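Local coordinates for protein yeast glycogen phosphorylase (Saccharomyces cerevisiae, PDB 1YGP) that belongs to the carbohydrate phosphorylase family of the GT-B clan and carries a bound pyridoxal-5'-phosphate, at residues A[668-671]-A[672-676]; A[617-620]-A[621-625]; A[375-378]-A[379-383]; A[713-716]-A[717-721]; A[576-579]-A[580-584]. All blocks are in the same frame, centred on the assembly; numbering follows the deposited sequence.

Interaction 1 (A[668-671]-A[672-676]); sequences IKLI and NCVAD
The shortest backbone bond of this helical turn runs from Cys673 N to Lys669 O at 2.8 Å. The same carbonyl oxygen has the thiol close by, Cys673 SG lying 3.2 Å from Lys669 O. The sulfur is brought back over the preceding turn because it stands beside its own backbone N (chi1 -64°). There the aliphatic part of Lys669 passes alongside it, CE of Lys669 coming to 3.5 Å from SG of Cys673. A bend after CB (chi2 56°) helps to lay CG, CD and CE of the lysine along the sulfur, and its NZ makes a weak hydrogen bond to Tyr204.

One residue earlier, Asn672 N donates to Ile668 O at 3.2 Å, while the amide of Asn672 folds back beside Ile668 so that the two side chains point the same way. ND2 of Asn672 lies 3.6 Å from CG2 of Ile668, and it is hydrogen-bonded to Gly203 O, which ties the helix to the chain just beyond strand 197-201.

Helix 662-678 is the crossover helix of a beta-alpha-beta unit between the parallel strands 649-654 and 688-693. Ile671 and Val674 meet both Val690 of strand 688-693 and the neighbouring helix 615-634; Ala675 rests on Val690, and Leu670 touches Val619 of helix 615-634. Leu670 and Val674 slant across each other, CD2 of Leu670 meeting CG2 of Val674 at 4.2 Å. The same CG2 of Val674 sits 3.2 Å from Leu670 O, the acceptor for Val674 N.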
loop_
_atom_site.group_PDB
_atom_site.type_symbol
_atom_site.label_atom_id
_atom_site.label_comp_id
_atom_site.label_asym_id
_atom_site.label_seq_id
_atom_site.Cartn_x
_atom_site.Cartn_y
_atom_site.Cartn_z
ATOM N N ILE A 668 -5.853 26.410 22.369
ATOM C CA ILE A 668 -4.943 26.527 21.239
ATOM C C ILE A 668 -5.229 27.833 20.517
ATOM O O ILE A 668 -4.258 28.522 20.201
ATOM C CB ILE A 668 -5.110 25.309 20.303
ATOM C CG1 ILE A 668 -4.639 24.036 21.027
ATOM C CG2 ILE A 668 -4.296 25.513 19.045
ATOM C CD1 ILE A 668 -4.741 22.700 20.274
ATOM N N LYS A 669 -6.485 28.259 20.311
ATOM C CA LYS A 669 -6.755 29.500 19.588
ATOM C C LYS A 669 -6.210 30.668 20.396
ATOM O O LYS A 669 -5.506 31.530 19.854
ATOM C CB LYS A 669 -8.259 29.703 19.360
ATOM C CG LYS A 669 -8.673 30.983 18.622
ATOM C CD LYS A 669 -7.935 31.019 17.295
ATOM C CE LYS A 669 -7.970 32.338 16.526
ATOM N NZ LYS A 669 -9.293 32.586 15.992
ATOM N N LEU A 670 -6.437 30.635 21.708
ATOM C CA LEU A 670 -5.989 31.682 22.596
ATOM C C LEU A 670 -4.485 31.865 22.542
ATOM O O LEU A 670 -4.066 33.027 22.458
ATOM C CB LEU A 670 -6.445 31.356 24.017
ATOM C CG LEU A 670 -6.638 32.433 25.102
ATOM C CD1 LEU A 670 -5.703 32.073 26.249
ATOM C CD2 LEU A 670 -6.417 33.850 24.558
ATOM N N ILE A 671 -3.677 30.791 22.516
ATOM C CA ILE A 671 -2.218 30.898 22.436
ATOM C C ILE A 671 -1.864 31.592 21.130
ATOM O O ILE A 671 -1.058 32.528 21.110
ATOM C CB ILE A 671 -1.550 29.516 22.463
ATOM C CG1 ILE A 671 -1.845 28.785 23.762
ATOM C CG2 ILE A 671 -0.052 29.695 22.365
ATOM C CD1 ILE A 671 -1.543 27.257 23.789
ATOM N N ASN A 672 -2.539 31.200 20.050
ATOM C CA ASN A 672 -2.303 31.771 18.726
ATOM C C ASN A 672 -2.661 33.242 18.615
ATOM O O ASN A 672 -1.966 34.028 17.964
ATOM C CB ASN A 672 -3.080 30.969 17.688
ATOM C CG ASN A 672 -2.415 29.623 17.430
ATOM O OD1 ASN A 672 -1.214 29.556 17.163
ATOM N ND2 ASN A 672 -3.140 28.513 17.489
ATOM N N CYS A 673 -3.707 33.638 19.313
ATOM C CA CYS A 673 -4.078 35.029 19.391
ATOM C C CYS A 673 -3.034 35.854 20.163
ATOM O O CYS A 673 -2.579 36.927 19.714
ATOM C CB CYS A 673 -5.427 35.124 20.059
ATOM S SG CYS A 673 -6.733 34.339 19.075
ATOM N N VAL A 674 -2.609 35.379 21.344
ATOM C CA VAL A 674 -1.593 36.062 22.131
ATOM C C VAL A 674 -0.372 36.243 21.240
ATOM O O VAL A 674 0.117 37.360 21.103
ATOM C CB VAL A 674 -1.236 35.217 23.362
ATOM C CG1 VAL A 674 -0.051 35.815 24.119
ATOM C CG2 VAL A 674 -2.448 35.160 24.267
ATOM N N ALA A 675 0.062 35.185 20.550
ATOM C CA ALA A 675 1.215 35.250 19.670
ATOM C C ALA A 675 1.039 36.286 18.583
ATOM O O ALA A 675 1.989 37.011 18.288
ATOM C CB ALA A 675 1.465 33.916 18.996
ATOM N N ASP A 676 -0.151 36.434 18.006
ATOM C CA ASP A 676 -0.328 37.449 16.993
ATOM C C ASP A 676 -0.246 38.865 17.492
ATOM O O ASP A 676 0.263 39.689 16.742
ATOM C CB ASP A 676 -1.651 37.280 16.272
ATOM C CG ASP A 676 -1.545 36.309 15.100
ATOM O OD1 ASP A 676 -0.444 36.090 14.579
ATOM O OD2 ASP A 676 -2.580 35.775 14.697
#

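Interaction 2 (A[617-620]-A[621-625])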
loop_
_atom_site.group_PDB
_atom_site.type_symbol
_atom_site.label_atom_id
_atom_site.label_comp_id
_atom_site.label_asym_id
_atom_site.label_seq_id
_atom_site.Cartn_x
_atom_site.Cartn_y
_atom_site.Cartn_z
ATOM N N LEU A 617 -2.893 28.361 32.492
ATOM C CA LEU A 617 -2.229 29.052 33.592
ATOM C C LEU A 617 -1.007 29.712 32.957
ATOM O O LEU A 617 -0.736 30.892 33.168
ATOM C CB LEU A 617 -1.754 28.068 34.676
ATOM C CG LEU A 617 -1.400 28.345 36.166
ATOM C CD1 LEU A 617 -0.262 27.415 36.478
ATOM C CD2 LEU A 617 -0.919 29.760 36.484
ATOM N N ASN A 618 -0.292 28.979 32.113
ATOM C CA ASN A 618 0.905 29.479 31.461
ATOM C C ASN A 618 0.593 30.647 30.544
ATOM O O ASN A 618 1.308 31.659 30.576
ATOM C CB ASN A 618 1.525 28.347 30.683
ATOM C CG ASN A 618 2.817 28.673 29.964
ATOM O OD1 ASN A 618 3.371 29.762 30.051
ATOM N ND2 ASN A 618 3.361 27.742 29.204
ATOM N N VAL A 619 -0.507 30.568 29.776
ATOM C CA VAL A 619 -0.909 31.664 28.898
ATOM C C VAL A 619 -1.326 32.876 29.747
ATOM O O VAL A 619 -0.902 34.008 29.454
ATOM C CB VAL A 619 -2.108 31.285 27.966
ATOM C CG1 VAL A 619 -2.166 32.302 26.848
ATOM C CG2 VAL A 619 -1.916 29.987 27.237
ATOM N N PHE A 620 -2.102 32.699 30.831
ATOM C CA PHE A 620 -2.502 33.816 31.680
ATOM C C PHE A 620 -1.282 34.518 32.256
ATOM O O PHE A 620 -1.250 35.747 32.387
ATOM C CB PHE A 620 -3.408 33.335 32.814
ATOM C CG PHE A 620 -4.739 32.789 32.327
ATOM C CD1 PHE A 620 -5.257 33.116 31.075
ATOM C CD2 PHE A 620 -5.439 31.893 33.134
ATOM C CE1 PHE A 620 -6.457 32.540 30.636
ATOM C CE2 PHE A 620 -6.635 31.321 32.692
ATOM C CZ PHE A 620 -7.144 31.640 31.444
ATOM N N GLY A 621 -0.245 33.746 32.538
ATOM C CA GLY A 621 1.012 34.308 32.955
ATOM C C GLY A 621 1.634 35.110 31.817
ATOM O O GLY A 621 2.189 36.175 32.117
ATOM N N ILE A 622 1.562 34.671 30.534
ATOM C CA ILE A 622 2.158 35.425 29.418
ATOM C C ILE A 622 1.450 36.739 29.257
ATOM O O ILE A 622 2.122 37.774 29.279
ATOM C CB ILE A 622 2.089 34.740 28.020
ATOM C CG1 ILE A 622 3.004 33.547 28.004
ATOM C CG2 ILE A 622 2.574 35.683 26.918
ATOM C CD1 ILE A 622 3.143 32.907 26.634
ATOM N N ILE A 623 0.121 36.696 29.109
ATOM C CA ILE A 623 -0.656 37.917 28.985
ATOM C C ILE A 623 -0.351 38.828 30.159
ATOM O O ILE A 623 -0.045 39.986 29.876
ATOM C CB ILE A 623 -2.165 37.635 28.944
ATOM C CG1 ILE A 623 -2.529 36.762 27.750
ATOM C CG2 ILE A 623 -2.898 38.959 28.808
ATOM C CD1 ILE A 623 -3.994 36.301 27.767
ATOM N N TYR A 624 -0.338 38.364 31.421
ATOM C CA TYR A 624 -0.004 39.209 32.566
ATOM C C TYR A 624 1.301 39.958 32.326
ATOM O O TYR A 624 1.306 41.189 32.403
ATOM C CB TYR A 624 0.140 38.391 33.871
ATOM C CG TYR A 624 0.718 39.235 35.015
ATOM C CD1 TYR A 624 -0.093 40.139 35.709
ATOM C CD2 TYR A 624 2.095 39.175 35.289
ATOM C CE1 TYR A 624 0.479 40.987 36.658
ATOM C CE2 TYR A 624 2.669 40.020 36.231
ATOM C CZ TYR A 624 1.854 40.922 36.910
ATOM O OH TYR A 624 2.428 41.754 37.853
ATOM N N ARG A 625 2.399 39.263 32.052
ATOM C CA ARG A 625 3.667 39.910 31.820
ATOM C C ARG A 625 3.487 40.939 30.714
ATOM O O ARG A 625 3.790 42.099 30.972
ATOM C CB ARG A 625 4.702 38.866 31.423
ATOM C CG ARG A 625 6.062 39.464 31.067
ATOM C CD ARG A 625 6.964 38.428 30.439
ATOM N NE ARG A 625 7.990 37.951 31.351
ATOM C CZ ARG A 625 9.280 38.125 31.037
ATOM N NH1 ARG A 625 9.645 38.748 29.899
ATOM N NH2 ARG A 625 10.219 37.623 31.835
#
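This is a local contact along helix 615-634, carried mainly by backbone bonds, with apolar side chains directed at the neighbouring elements. The helix lies against the parallel sheet of the GT-B fold and is closed in by other helices. Its Ile622 and Asn618 touch Phe653 of strand 649-654, Val619 faces helix 662-678, and Phe620 packs on Val820 and Phe824 of helix 820-840.

Within the helix, Val619 and Ile623 come loosely together, with CG1 of Val619 4.5 Å from CD1 of Ile623. Ile623 N donates to Val619 O at 2.9 Å, and Ile622 N makes a weak second bond to that oxygen. Ile623 CG1 lies beside its own backbone N (chi1 -61°), which brings it over the same acceptor, 3.6 Å from Val619 O. Ile622 does likewise one residue earlier, its CG1 lying 3.6 Å from Asn618 O, and Ile622 N bonds to Asn618 O at 3.0 Å.

The ND2 of Asn618 is hydrogen-bonded to Gln605 OE1, and its OD1 makes a weak hydrogen bond with the Tyr827 hydroxyl. Gly621 contributes backbone alone here, its N bonding to Leu617 O at 3.0 Å. The ring of Tyr624 leads away from the turn, but its root remains in touch: Tyr624 CB is 3.3 Å from Phe620 O.

Interaction 3 (A[375-378]-A[379-383]); sequences VELQ and RVLVD
Residues 375-378 and 379-383 are consecutive turns of helix 372-384, joined by i to i+4 bonds such as Leu381 N to Leu377 O (3.0 Å), with a wider pi-type turn overlapping them at 380-383. Arg379 N and Val380 N bond back to Val375 O and Glu376 O in the same way.

Above this backbone Glu376 and Arg379 run side by side and close a salt bridge. The guanidinium approaches side-on: NE of Arg379 donates to OE1 of Glu376 at 3.0 Å, and NH2 of Arg379 to OE2 of Glu376 at 3.0 Å. The two groups are not coplanar, their planes standing 44° apart. OE1 lies in the guanidinium plane yet is met from above the carboxylate, whereas OE2 is met on its syn side, somewhat out of the carboxylate plane. The bend of Glu376 at chi2 (68°) and that of Arg379 at chi3 turn both ends inward to meet. Glu376 OE1 has a further hydrogen-bond partner in the hydroxyl of Tyr333, so the pair is also tied to helix 322-350.

In the GT-B architecture this helix follows strand 361-366 of the large mixed sheet, and it is packed between helices 322-350, 389-399 and 425-445. Leu377 supplies the apolar side, its CD1 reaching two residues of the next turn, 4.0 Å from CG of Leu381 and 4.1 Å from CG2 of Val380. On helix 389-399 rests Gln378, whose NE2 passes 4.0 Å from CG2 of Val382 and makes a weak hydrogen bond to Trp389 O.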
loop_
_atom_site.group_PDB
_atom_site.type_symbol
_atom_site.label_atom_id
_atom_site.label_comp_id
_atom_site.label_asym_id
_atom_site.label_seq_id
_atom_site.Cartn_x
_atom_site.Cartn_y
_atom_site.Cartn_z
ATOM N N VAL A 375 -8.471 -13.224 29.672
ATOM C CA VAL A 375 -9.692 -13.959 29.419
ATOM C C VAL A 375 -9.550 -14.876 28.208
ATOM O O VAL A 375 -10.171 -15.931 28.115
ATOM C CB VAL A 375 -10.799 -12.924 29.222
ATOM C CG1 VAL A 375 -12.135 -13.594 29.025
ATOM C CG2 VAL A 375 -10.928 -12.090 30.462
ATOM N N GLU A 376 -8.774 -14.450 27.214
ATOM C CA GLU A 376 -8.501 -15.225 26.023
ATOM C C GLU A 376 -7.568 -16.400 26.324
ATOM O O GLU A 376 -7.867 -17.495 25.827
ATOM C CB GLU A 376 -7.895 -14.295 24.986
ATOM C CG GLU A 376 -7.353 -14.933 23.711
ATOM C CD GLU A 376 -8.377 -15.553 22.766
ATOM O OE1 GLU A 376 -9.577 -15.355 22.931
ATOM O OE2 GLU A 376 -7.948 -16.237 21.837
ATOM N N LEU A 377 -6.479 -16.265 27.116
ATOM C CA LEU A 377 -5.623 -17.401 27.401
ATOM C C LEU A 377 -6.482 -18.394 28.161
ATOM O O LEU A 377 -6.495 -19.570 27.791
ATOM C CB LEU A 377 -4.407 -17.018 28.247
ATOM C CG LEU A 377 -3.378 -18.129 28.586
ATOM C CD1 LEU A 377 -3.009 -18.910 27.335
ATOM C CD2 LEU A 377 -2.139 -17.508 29.197
ATOM N N GLN A 378 -7.306 -17.967 29.120
ATOM C CA GLN A 378 -8.189 -18.900 29.809
ATOM C C GLN A 378 -9.127 -19.591 28.813
ATOM O O GLN A 378 -9.233 -20.825 28.835
ATOM C CB GLN A 378 -8.985 -18.146 30.860
ATOM C CG GLN A 378 -9.888 -18.997 31.720
ATOM C CD GLN A 378 -9.206 -20.000 32.627
ATOM O OE1 GLN A 378 -7.990 -20.173 32.655
ATOM N NE2 GLN A 378 -10.002 -20.694 33.427
ATOM N N ARG A 379 -9.751 -18.823 27.899
ATOM C CA ARG A 379 -10.598 -19.387 26.871
ATOM C C ARG A 379 -9.869 -20.437 26.033
ATOM O O ARG A 379 -10.416 -21.533 25.863
ATOM C CB ARG A 379 -11.115 -18.310 25.919
ATOM C CG ARG A 379 -12.112 -18.893 24.903
ATOM C CD ARG A 379 -12.647 -17.939 23.839
ATOM N NE ARG A 379 -11.610 -17.547 22.906
ATOM C CZ ARG A 379 -11.288 -18.318 21.875
ATOM N NH1 ARG A 379 -11.914 -19.473 21.633
ATOM N NH2 ARG A 379 -10.251 -17.972 21.128
ATOM N N VAL A 380 -8.652 -20.229 25.525
ATOM C CA VAL A 380 -8.092 -21.243 24.653
ATOM C C VAL A 380 -7.662 -22.436 25.479
ATOM O O VAL A 380 -7.915 -23.564 25.033
ATOM C CB VAL A 380 -6.880 -20.730 23.828
ATOM C CG1 VAL A 380 -7.306 -19.476 23.121
ATOM C CG2 VAL A 380 -5.697 -20.390 24.668
ATOM N N LEU A 381 -7.094 -22.263 26.687
ATOM C CA LEU A 381 -6.653 -23.414 27.464
ATOM C C LEU A 381 -7.836 -24.281 27.865
ATOM O O LEU A 381 -7.743 -25.502 27.789
ATOM C CB LEU A 381 -5.908 -22.993 28.725
ATOM C CG LEU A 381 -4.531 -22.383 28.594
ATOM C CD1 LEU A 381 -4.002 -22.194 29.995
ATOM C CD2 LEU A 381 -3.568 -23.273 27.816
ATOM N N VAL A 382 -8.966 -23.708 28.231
ATOM C CA VAL A 382 -10.125 -24.506 28.544
ATOM C C VAL A 382 -10.818 -24.970 27.272
ATOM O O VAL A 382 -10.876 -26.176 27.069
ATOM C CB VAL A 382 -11.046 -23.673 29.436
ATOM C CG1 VAL A 382 -12.452 -24.224 29.502
ATOM C CG2 VAL A 382 -10.414 -23.678 30.819
ATOM N N ASP A 383 -11.308 -24.149 26.351
ATOM C CA ASP A 383 -12.043 -24.655 25.200
ATOM C C ASP A 383 -11.293 -25.434 24.138
ATOM O O ASP A 383 -11.804 -26.424 23.629
ATOM C CB ASP A 383 -12.744 -23.520 24.512
ATOM C CG ASP A 383 -13.725 -22.761 25.395
ATOM O OD1 ASP A 383 -14.099 -23.247 26.461
ATOM O OD2 ASP A 383 -14.120 -21.662 25.005
#

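Interaction 4 (A[713-716]-A[717-721]); sequences HIST and AGTEA
Between strand 710-713 and helix 724-730 the chain reverses in a type II beta turn from Thr716 to Thr719, closed by Thr719 N bonding to Thr716 O at 3.2 Å. Gly718 takes the third position with positive phi (97°), a backbone conformation in which a beta carbon would collide with the oxygen of the peptide before it.

Thr719 grips the turn a second time: its hydroxyl OG1 donates to Thr716 O at 2.8 Å, in the carbonyl plane, while the backbone N is tilted from it. The torsion that seats OG1 between its own backbone N and carbonyl carbon (chi1 59°) directs it back over the turn, also bringing it to 3.4 Å from Ser715 CB. Thr716 OG1 is hydrogen-bonded to Tyr818 O.

Further along, the chain of Glu720 bends at chi2 and brings its carboxylate to Ser715, with OE2 of Glu720 2.7 Å from OG of Ser715. Tyr612 O is a second acceptor within reach of this one hydroxyl proton, and which of the two receives it is not settled. OE2 forms a salt bridge to Lys613 as well, so the carboxylate links the residue after the turn to Ser715 before it and to Lys613. The side chain of Glu720 lies about 7 Å from pyridoxal-5'-phosphate, placing the loop at the edge of the cofactor site. With Lys613 and Ser715 both at OE2, the position of the carboxylate is probably restrained.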
loop_
_atom_site.group_PDB
_atom_site.type_symbol
_atom_site.label_atom_id
_atom_site.label_comp_id
_atom_site.label_asym_id
_atom_site.label_seq_id
_atom_site.Cartn_x
_atom_site.Cartn_y
_atom_site.Cartn_z
ATOM N N HIS A 713 6.144 22.276 33.875
ATOM C CA HIS A 713 5.528 21.013 34.242
ATOM C C HIS A 713 4.576 21.352 35.383
ATOM O O HIS A 713 4.730 20.924 36.519
ATOM C CB HIS A 713 6.635 20.038 34.634
ATOM C CG HIS A 713 7.424 19.582 33.405
ATOM N ND1 HIS A 713 7.057 18.845 32.349
ATOM C CD2 HIS A 713 8.725 19.957 33.185
ATOM C CE1 HIS A 713 8.069 18.781 31.516
ATOM N NE2 HIS A 713 9.071 19.456 32.034
ATOM N N ILE A 714 3.510 22.053 34.970
ATOM C CA ILE A 714 2.594 22.767 35.837
ATOM C C ILE A 714 1.167 22.298 36.055
ATOM O O ILE A 714 0.314 23.140 36.337
ATOM C CB ILE A 714 2.579 24.244 35.353
ATOM C CG1 ILE A 714 2.054 24.346 33.928
ATOM C CG2 ILE A 714 4.003 24.803 35.454
ATOM C CD1 ILE A 714 2.068 25.773 33.361
ATOM N N SER A 715 0.870 20.999 35.954
ATOM C CA SER A 715 -0.462 20.450 36.214
ATOM C C SER A 715 -0.964 20.689 37.616
ATOM O O SER A 715 -0.143 20.885 38.531
ATOM C CB SER A 715 -0.461 18.960 35.997
ATOM O OG SER A 715 -0.510 18.668 34.614
ATOM N N THR A 716 -2.278 20.639 37.850
ATOM C CA THR A 716 -2.766 20.843 39.203
ATOM C C THR A 716 -2.167 19.752 40.099
ATOM O O THR A 716 -2.017 18.605 39.633
ATOM C CB THR A 716 -4.278 20.774 39.220
ATOM O OG1 THR A 716 -4.801 21.532 38.133
ATOM C CG2 THR A 716 -4.790 21.349 40.524
ATOM N N ALA A 717 -1.746 20.053 41.344
ATOM C CA ALA A 717 -1.114 19.022 42.146
ATOM C C ALA A 717 -2.019 17.836 42.464
ATOM O O ALA A 717 -3.204 17.924 42.816
ATOM C CB ALA A 717 -0.633 19.593 43.437
ATOM N N GLY A 718 -1.422 16.673 42.289
ATOM C CA GLY A 718 -2.162 15.456 42.479
ATOM C C GLY A 718 -2.693 14.862 41.191
ATOM O O GLY A 718 -3.307 13.796 41.288
ATOM N N THR A 719 -2.456 15.430 39.994
ATOM C CA THR A 719 -3.007 14.841 38.775
ATOM C C THR A 719 -2.093 14.018 37.899
ATOM O O THR A 719 -2.596 13.390 36.971
ATOM C CB THR A 719 -3.612 15.920 37.864
ATOM O OG1 THR A 719 -2.553 16.820 37.578
ATOM C CG2 THR A 719 -4.782 16.663 38.479
ATOM N N GLU A 720 -0.775 13.995 38.085
ATOM C CA GLU A 720 0.100 13.284 37.167
ATOM C C GLU A 720 0.732 12.073 37.794
ATOM O O GLU A 720 1.221 12.165 38.915
ATOM C CB GLU A 720 1.207 14.185 36.669
ATOM C CG GLU A 720 0.661 15.374 35.884
ATOM C CD GLU A 720 0.141 15.144 34.463
ATOM O OE1 GLU A 720 -0.141 14.014 34.039
ATOM O OE2 GLU A 720 0.014 16.142 33.763
ATOM N N ALA A 721 0.738 10.934 37.103
ATOM C CA ALA A 721 1.305 9.740 37.693
ATOM C C ALA A 721 2.824 9.725 37.593
ATOM O O ALA A 721 3.477 9.523 38.621
ATOM C CB ALA A 721 0.731 8.506 37.008
#

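Interaction 5 (A[576-579]-A[580-584]); sequences IRLV and DLIKK
Close to its C-terminal end, helix 562-584 packs against strand 601-606 and helix 698-704, and Leu578 and Ile582 make the apolar contact along its inner side. They meet at a slant, with CG of Leu578 3.8 Å from CD1 of Ile582. Ile582 keeps CG1 beside its own backbone N (chi1 -56°), laying this branch over the previous turn, where CG1 of Ile582 is 3.2 Å from Leu578 O. That oxygen is the acceptor for Ile582 N at 3.0 Å.

Leu578 also reaches Phe602 and Met604 of strand 601-606, a central strand of the six-stranded parallel sheet in the C-terminal domain of this GT-B fold. Val579 joins it against Phe602 and has the side chain of Arg594 as a second neighbour; its carbonyl oxygen, Val579 O, accepts from Lys583 N at 3.1 Å. Leu581 and Arg577 both touch Ile703 of helix 698-704. The guanidinium of Arg577 is hydrogen-bonded through NH2 to Ala525 O, beyond helix 518-524.

The solvent-facing side is more polar. Ile576 and Asp580 lie alongside one another and point the same way, CG2 of Ile576 being 3.8 Å from OD2 of Asp580. The carboxylate is folded back over the preceding turn, Asp580 CG standing beside the backbone N (chi1 -82°), and OD1 forms a salt bridge with Arg594. Asp580 N is bonded to Ile576 O at 2.8 Å. The extended chain of Lys583 leads away from the turn, with a weak, long ion pair to Asp590.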
loop_
_atom_site.group_PDB
_atom_site.type_symbol
_atom_site.label_atom_id
_atom_site.label_comp_id
_atom_site.label_asym_id
_atom_site.label_seq_id
_atom_site.Cartn_x
_atom_site.Cartn_y
_atom_site.Cartn_z
ATOM N N ILE A 576 19.771 27.471 18.183
ATOM C CA ILE A 576 19.790 27.869 16.785
ATOM C C ILE A 576 19.041 26.839 15.968
ATOM O O ILE A 576 18.253 27.264 15.120
ATOM C CB ILE A 576 21.255 28.009 16.270
ATOM C CG1 ILE A 576 21.851 29.280 16.857
ATOM C CG2 ILE A 576 21.308 28.013 14.732
ATOM C CD1 ILE A 576 23.394 29.330 16.725
ATOM N N ARG A 577 19.228 25.532 16.207
ATOM C CA ARG A 577 18.497 24.519 15.451
ATOM C C ARG A 577 17.007 24.764 15.557
ATOM O O ARG A 577 16.342 24.811 14.522
ATOM C CB ARG A 577 18.638 23.088 15.934
ATOM C CG ARG A 577 19.989 22.422 16.010
ATOM C CD ARG A 577 19.776 20.906 16.103
ATOM N NE ARG A 577 18.971 20.531 17.251
ATOM C CZ ARG A 577 19.166 19.394 17.917
ATOM N NH1 ARG A 577 20.112 18.528 17.562
ATOM N NH2 ARG A 577 18.405 19.140 18.981
ATOM N N LEU A 578 16.467 24.962 16.770
ATOM C CA LEU A 578 15.047 25.165 16.960
ATOM C C LEU A 578 14.591 26.393 16.192
ATOM O O LEU A 578 13.578 26.339 15.488
ATOM C CB LEU A 578 14.732 25.346 18.437
ATOM C CG LEU A 578 13.266 25.634 18.760
ATOM C CD1 LEU A 578 12.424 24.443 18.346
ATOM C CD2 LEU A 578 13.114 25.960 20.227
ATOM N N VAL A 579 15.368 27.480 16.269
ATOM C CA VAL A 579 15.060 28.720 15.563
ATOM C C VAL A 579 14.965 28.404 14.070
ATOM O O VAL A 579 13.953 28.743 13.439
ATOM C CB VAL A 579 16.173 29.778 15.888
ATOM C CG1 VAL A 579 15.987 31.058 15.108
ATOM C CG2 VAL A 579 16.051 30.209 17.347
ATOM N N ASP A 580 15.937 27.662 13.531
ATOM C CA ASP A 580 15.919 27.255 12.138
ATOM C C ASP A 580 14.627 26.516 11.804
ATOM O O ASP A 580 14.055 26.786 10.735
ATOM C CB ASP A 580 17.087 26.321 11.805
ATOM C CG ASP A 580 18.462 26.914 11.504
ATOM O OD1 ASP A 580 18.554 27.937 10.821
ATOM O OD2 ASP A 580 19.455 26.313 11.920
ATOM N N LEU A 581 14.129 25.647 12.715
ATOM C CA LEU A 581 12.908 24.875 12.495
ATOM C C LEU A 581 11.705 25.795 12.392
ATOM O O LEU A 581 10.912 25.692 11.453
ATOM C CB LEU A 581 12.602 23.902 13.627
ATOM C CG LEU A 581 12.108 22.463 13.333
ATOM C CD1 LEU A 581 11.560 21.878 14.617
ATOM C CD2 LEU A 581 10.976 22.418 12.325
ATOM N N ILE A 582 11.583 26.745 13.318
ATOM C CA ILE A 582 10.450 27.662 13.359
ATOM C C ILE A 582 10.376 28.557 12.108
ATOM O O ILE A 582 9.296 28.943 11.653
ATOM C CB ILE A 582 10.572 28.498 14.661
ATOM C CG1 ILE A 582 10.661 27.601 15.896
ATOM C CG2 ILE A 582 9.333 29.372 14.787
ATOM C CD1 ILE A 582 11.066 28.312 17.194
ATOM N N LYS A 583 11.539 28.896 11.553
ATOM C CA LYS A 583 11.684 29.681 10.342
ATOM C C LYS A 583 11.214 28.811 9.191
ATOM O O LYS A 583 10.344 29.218 8.420
ATOM C CB LYS A 583 13.146 30.047 10.159
ATOM C CG LYS A 583 13.448 30.965 9.004
ATOM C CD LYS A 583 14.931 30.906 8.826
ATOM C CE LYS A 583 15.439 31.883 7.788
ATOM N NZ LYS A 583 16.898 31.947 7.817
ATOM N N LYS A 584 11.751 27.593 9.055
ATOM C CA LYS A 584 11.360 26.662 8.010
ATOM C C LYS A 584 9.841 26.513 8.023
ATOM O O LYS A 584 9.168 26.867 7.052
ATOM C CB LYS A 584 12.058 25.325 8.261
ATOM C CG LYS A 584 11.878 24.283 7.156
ATOM C CD LYS A 584 12.744 23.043 7.409
ATOM C CE LYS A 584 12.328 22.219 8.639
ATOM N NZ LYS A 584 13.349 21.248 9.012
#

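Along the chain the order is interaction 3, 5, 2, 1, 4. Interaction 3 stands apart, on the helix that follows strand 361-366 of the mixed sheet, its centre about 53 Å from that of interaction 1. The other four belong to the half of the molecule built on the six-stranded parallel sheet. Helices 615-634 and 662-678 pack directly, Val674 CG1 meeting Ile622 CG2 at 3.8 Å. Interaction 2 also touches interaction 4, through Asn618 CB and Ile714 CD1 at 3.8 Å. Interaction 5 touches none of the others, its centre about 20 Å from that of interaction 1. The contacts thus sample both sheet-based halves of the two-domain GT-B fold, with pyridoxal-5'-phosphate nearest to interaction 4.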